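Local coordinates for acyl-[acyl-carrier-protein]--UDP-N-acetylglucosamine O-acyltransferase (Acinetobacter baumannii, PDB 4E6U) that probably transfers a 3-hydroxyacyl chain from acyl carrier protein to UDP-N-acetylglucosamine, the first step of lipid A synthesis, at residues A[233-238]-A[254-259]. Sequence-based numbering, arbitrary orientation.
Sequences QAIDQI and DSLEQS. With EDO (1,2-ethanediol), chain K.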
ATOM      1  N   GLN A 233     -17.912  31.261  13.104  1.00 17.30           N
ATOM      2  CA  GLN A 233     -18.903  32.093  12.431  1.00 16.08           C
ATOM      3  C   GLN A 233     -19.900  31.261  11.637  1.00 15.23           C
ATOM      4  O   GLN A 233     -21.093  31.550  11.646  1.00 15.69           O
ATOM      5  CB  GLN A 233     -18.210  33.106  11.534  1.00 15.78           C
ATOM      6  CG  GLN A 233     -17.411  34.143  12.313  1.00 16.85           C
ATOM      7  CD  GLN A 233     -16.385  34.897  11.474  1.00 16.73           C
ATOM      8  OE1 GLN A 233     -16.154  34.584  10.300  1.00 16.68           O
ATOM      9  NE2 GLN A 233     -15.773  35.900  12.076  1.00 17.80           N
ATOM     10  N   ALA A 234     -19.425  30.218  10.950  1.00 15.38           N
ATOM     11  CA  ALA A 234     -20.329  29.360  10.205  1.00 15.46           C
ATOM     12  C   ALA A 234     -21.289  28.629  11.147  1.00 15.44           C
ATOM     13  O   ALA A 234     -22.470  28.477  10.835  1.00 15.55           O
ATOM     14  CB  ALA A 234     -19.535  28.355   9.330  1.00 15.80           C
ATOM     15  N   ILE A 235     -20.773  28.189  12.299  1.00 15.84           N
ATOM     16  CA  ILE A 235     -21.618  27.546  13.310  1.00 16.36           C
ATOM     17  C   ILE A 235     -22.747  28.487  13.733  1.00 15.80           C
ATOM     18  O   ILE A 235     -23.914  28.083  13.800  1.00 15.96           O
ATOM     19  CB  ILE A 235     -20.814  27.122  14.552  1.00 16.34           C
ATOM     20  CG1 ILE A 235     -19.922  25.919  14.229  1.00 17.36           C
ATOM     21  CG2 ILE A 235     -21.757  26.736  15.707  1.00 18.49           C
ATOM     22  CD1 ILE A 235     -18.849  25.705  15.269  1.00 18.98           C
ATOM     23  N   ASP A 236     -22.403  29.760  13.963  1.00 15.79           N
ATOM     24  CA  ASP A 236     -23.440  30.708  14.391  1.00 16.52           C
ATOM     25  C   ASP A 236     -24.545  30.798  13.343  1.00 16.32           C
ATOM     26  O   ASP A 236     -25.742  30.836  13.667  1.00 16.19           O
ATOM     27  CB  ASP A 236     -22.844  32.097  14.655  1.00 16.92           C
ATOM     28  CG  ASP A 236     -22.000  32.167  15.922  1.00 19.10           C
ATOM     29  OD1 ASP A 236     -22.214  31.346  16.848  1.00 22.54           O
ATOM     30  OD2 ASP A 236     -21.126  33.056  15.994  1.00 20.12           O
ATOM     31  N   GLN A 237     -24.174  30.838  12.065  1.00 15.08           N
ATOM     32  CA  GLN A 237     -25.174  30.916  11.001  1.00 14.95           C
ATOM     33  C   GLN A 237     -26.007  29.656  10.869  1.00 15.66           C
ATOM     34  O   GLN A 237     -27.217  29.721  10.626  1.00 16.67           O
ATOM     35  CB  GLN A 237     -24.519  31.267   9.658  1.00 14.68           C
ATOM     36  CG  GLN A 237     -23.849  32.653   9.658  1.00 14.49           C
ATOM     37  CD  GLN A 237     -24.802  33.754  10.103  1.00 12.91           C
ATOM     38  OE1 GLN A 237     -25.953  33.806   9.653  1.00 13.11           O
ATOM     39  NE2 GLN A 237     -24.326  34.629  10.997  1.00 14.64           N
ATOM     40  N   ILE A 238     -25.369  28.498  11.044  1.00 15.73           N
ATOM     41  CA  ILE A 238     -26.094  27.236  10.958  1.00 17.07           C
ATOM     42  C   ILE A 238     -27.101  27.127  12.114  1.00 17.21           C
ATOM     43  O   ILE A 238     -28.253  26.743  11.908  1.00 17.66           O
ATOM     44  CB  ILE A 238     -25.113  26.029  10.914  1.00 16.90           C
ATOM     45  CG1 ILE A 238     -24.285  26.087   9.628  1.00 17.09           C
ATOM     46  CG2 ILE A 238     -25.872  24.706  10.951  1.00 16.72           C
ATOM     47  CD1 ILE A 238     -23.037  25.182   9.661  1.00 17.62           C
ATOM     48  N   ASP A 254     -21.064  19.853  15.365  1.00 17.71           N
ATOM     49  CA  ASP A 254     -20.175  19.044  16.197  1.00 18.74           C
ATOM     50  C   ASP A 254     -18.795  18.914  15.557  1.00 17.49           C
ATOM     51  O   ASP A 254     -17.786  19.072  16.223  1.00 17.76           O
ATOM     52  CB  ASP A 254     -20.740  17.637  16.416  1.00 19.31           C
ATOM     53  CG  ASP A 254     -21.989  17.603  17.287  1.00 22.45           C
ATOM     54  OD1 ASP A 254     -22.267  18.569  18.048  1.00 24.50           O
ATOM     55  OD2 ASP A 254     -22.692  16.570  17.209  1.00 25.30           O
ATOM     56  N   SER A 255     -18.747  18.619  14.253  1.00 16.91           N
ATOM     57  CA  SER A 255     -17.458  18.538  13.553  1.00 17.23           C
ATOM     58  C   SER A 255     -16.611  19.789  13.753  1.00 17.16           C
ATOM     59  O   SER A 255     -15.414  19.717  14.024  1.00 18.56           O
ATOM     60  CB  SER A 255     -17.671  18.335  12.050  1.00 17.61           C
ATOM     61  OG  SER A 255     -18.321  17.111  11.774  1.00 18.01           O
ATOM     62  N   LEU A 256     -17.237  20.951  13.580  1.00 17.96           N
ATOM     63  CA  LEU A 256     -16.490  22.193  13.643  1.00 19.20           C
ATOM     64  C   LEU A 256     -16.088  22.550  15.069  1.00 18.44           C
ATOM     65  O   LEU A 256     -14.999  23.060  15.295  1.00 20.20           O
ATOM     66  CB  LEU A 256     -17.292  23.315  12.992  1.00 18.91           C
ATOM     67  CG  LEU A 256     -17.033  23.505  11.479  1.00 20.99           C
ATOM     68  CD1 LEU A 256     -17.155  22.227  10.613  1.00 23.23           C
ATOM     69  CD2 LEU A 256     -17.978  24.579  10.968  1.00 21.83           C
ATOM     70  N   GLU A 257     -16.950  22.217  16.025  1.00 19.36           N
ATOM     71  CA  GLU A 257     -16.653  22.484  17.433  1.00 20.83           C
ATOM     72  C   GLU A 257     -15.572  21.557  17.982  1.00 21.82           C
ATOM     73  O   GLU A 257     -14.790  21.945  18.844  1.00 22.94           O
ATOM     74  CB  GLU A 257     -17.930  22.385  18.268  1.00 21.51           C
ATOM     75  CG  GLU A 257     -18.891  23.531  17.934  1.00 23.90           C
ATOM     76  CD  GLU A 257     -20.118  23.637  18.816  1.00 27.88           C
ATOM     77  OE1 GLU A 257     -20.623  22.612  19.327  1.00 28.92           O
ATOM     78  OE2 GLU A 257     -20.596  24.785  18.976  1.00 29.31           O
ATOM     79  N   GLN A 258     -15.508  20.339  17.449  1.00 21.79           N
ATOM     80  CA  GLN A 258     -14.599  19.319  17.990  1.00 22.61           C
ATOM     81  C   GLN A 258     -13.233  19.311  17.321  1.00 22.74           C
ATOM     82  O   GLN A 258     -12.288  18.676  17.804  1.00 23.10           O
ATOM     83  CB  GLN A 258     -15.252  17.941  17.894  1.00 22.07           C
ATOM     84  CG  GLN A 258     -16.404  17.771  18.862  1.00 24.15           C
ATOM     85  CD  GLN A 258     -17.289  16.580  18.543  1.00 26.42           C
ATOM     86  OE1 GLN A 258     -17.051  15.843  17.577  1.00 28.76           O
ATOM     87  NE2 GLN A 258     -18.323  16.388  19.349  1.00 28.13           N
ATOM     88  N   SER A 259     -13.118  20.038  16.218  1.00 22.91           N
ATOM     89  CA  SER A 259     -11.898  20.029  15.419  1.00 25.16           C
ATOM     90  C   SER A 259     -10.656  20.485  16.187  1.00 27.21           C
ATOM     91  O   SER A 259     -10.701  21.473  16.911  1.00 28.74           O
ATOM     92  CB  SER A 259     -12.089  20.900  14.179  1.00 23.51           C
ATOM     93  OG  SER A 259     -10.929  20.884  13.363  1.00 24.47           O
TER
HETATM   94  C1  EDO K 310     -13.929  37.905   8.386  1.00 32.42           C
HETATM   95  O1  EDO K 310     -14.380  38.236   9.719  1.00 33.32           O
HETATM   96  C2  EDO K 310     -14.588  36.610   7.912  1.00 32.74           C
HETATM   97  O2  EDO K 310     -14.085  35.488   8.656  1.00 32.02           O
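S255 OG, on the residue just before the L256 that packs against I235, is gripped by three groups: D168 OD2, the backbone A185 N and L251 O. The bonds to D168 and A185 tie helix 250-258 to the end of the β-helix and the segment after it, while the one to L251 O stays within the helix. Between the segments themselves the contact is apolar. I235 extends from its helix, chi2 164°, and pushes CD1 over the backbone end of two consecutive side chains, 3.6 Å from L256 CB and 3.4 Å from E257 CG. L256 runs past it the opposite way: its CD2 lies 4.0 Å from I235 CG1 and reaches on to A234 CB, a looser touch at 4.4 Å. E257 slants across the other branch of I235, with OE2 4.0 Å from CG2; its side chain is exposed. Helices 231-241 and 250-258 belong to the C-terminal helical domain that follows the left-handed β-helix in LpxA acyltransferases. The two short segments run nearly antiparallel, at 151°, with axes 10.1 Å apart, a wide spacing bridged by I235 and L256. Helix 211-225 packs beside this contact, its I224 meeting A234 and I238. On the exposed Q233, OE1 lies 2.8 Å from O2 of a 1,2-ethanediol, probably a crystallisation additive.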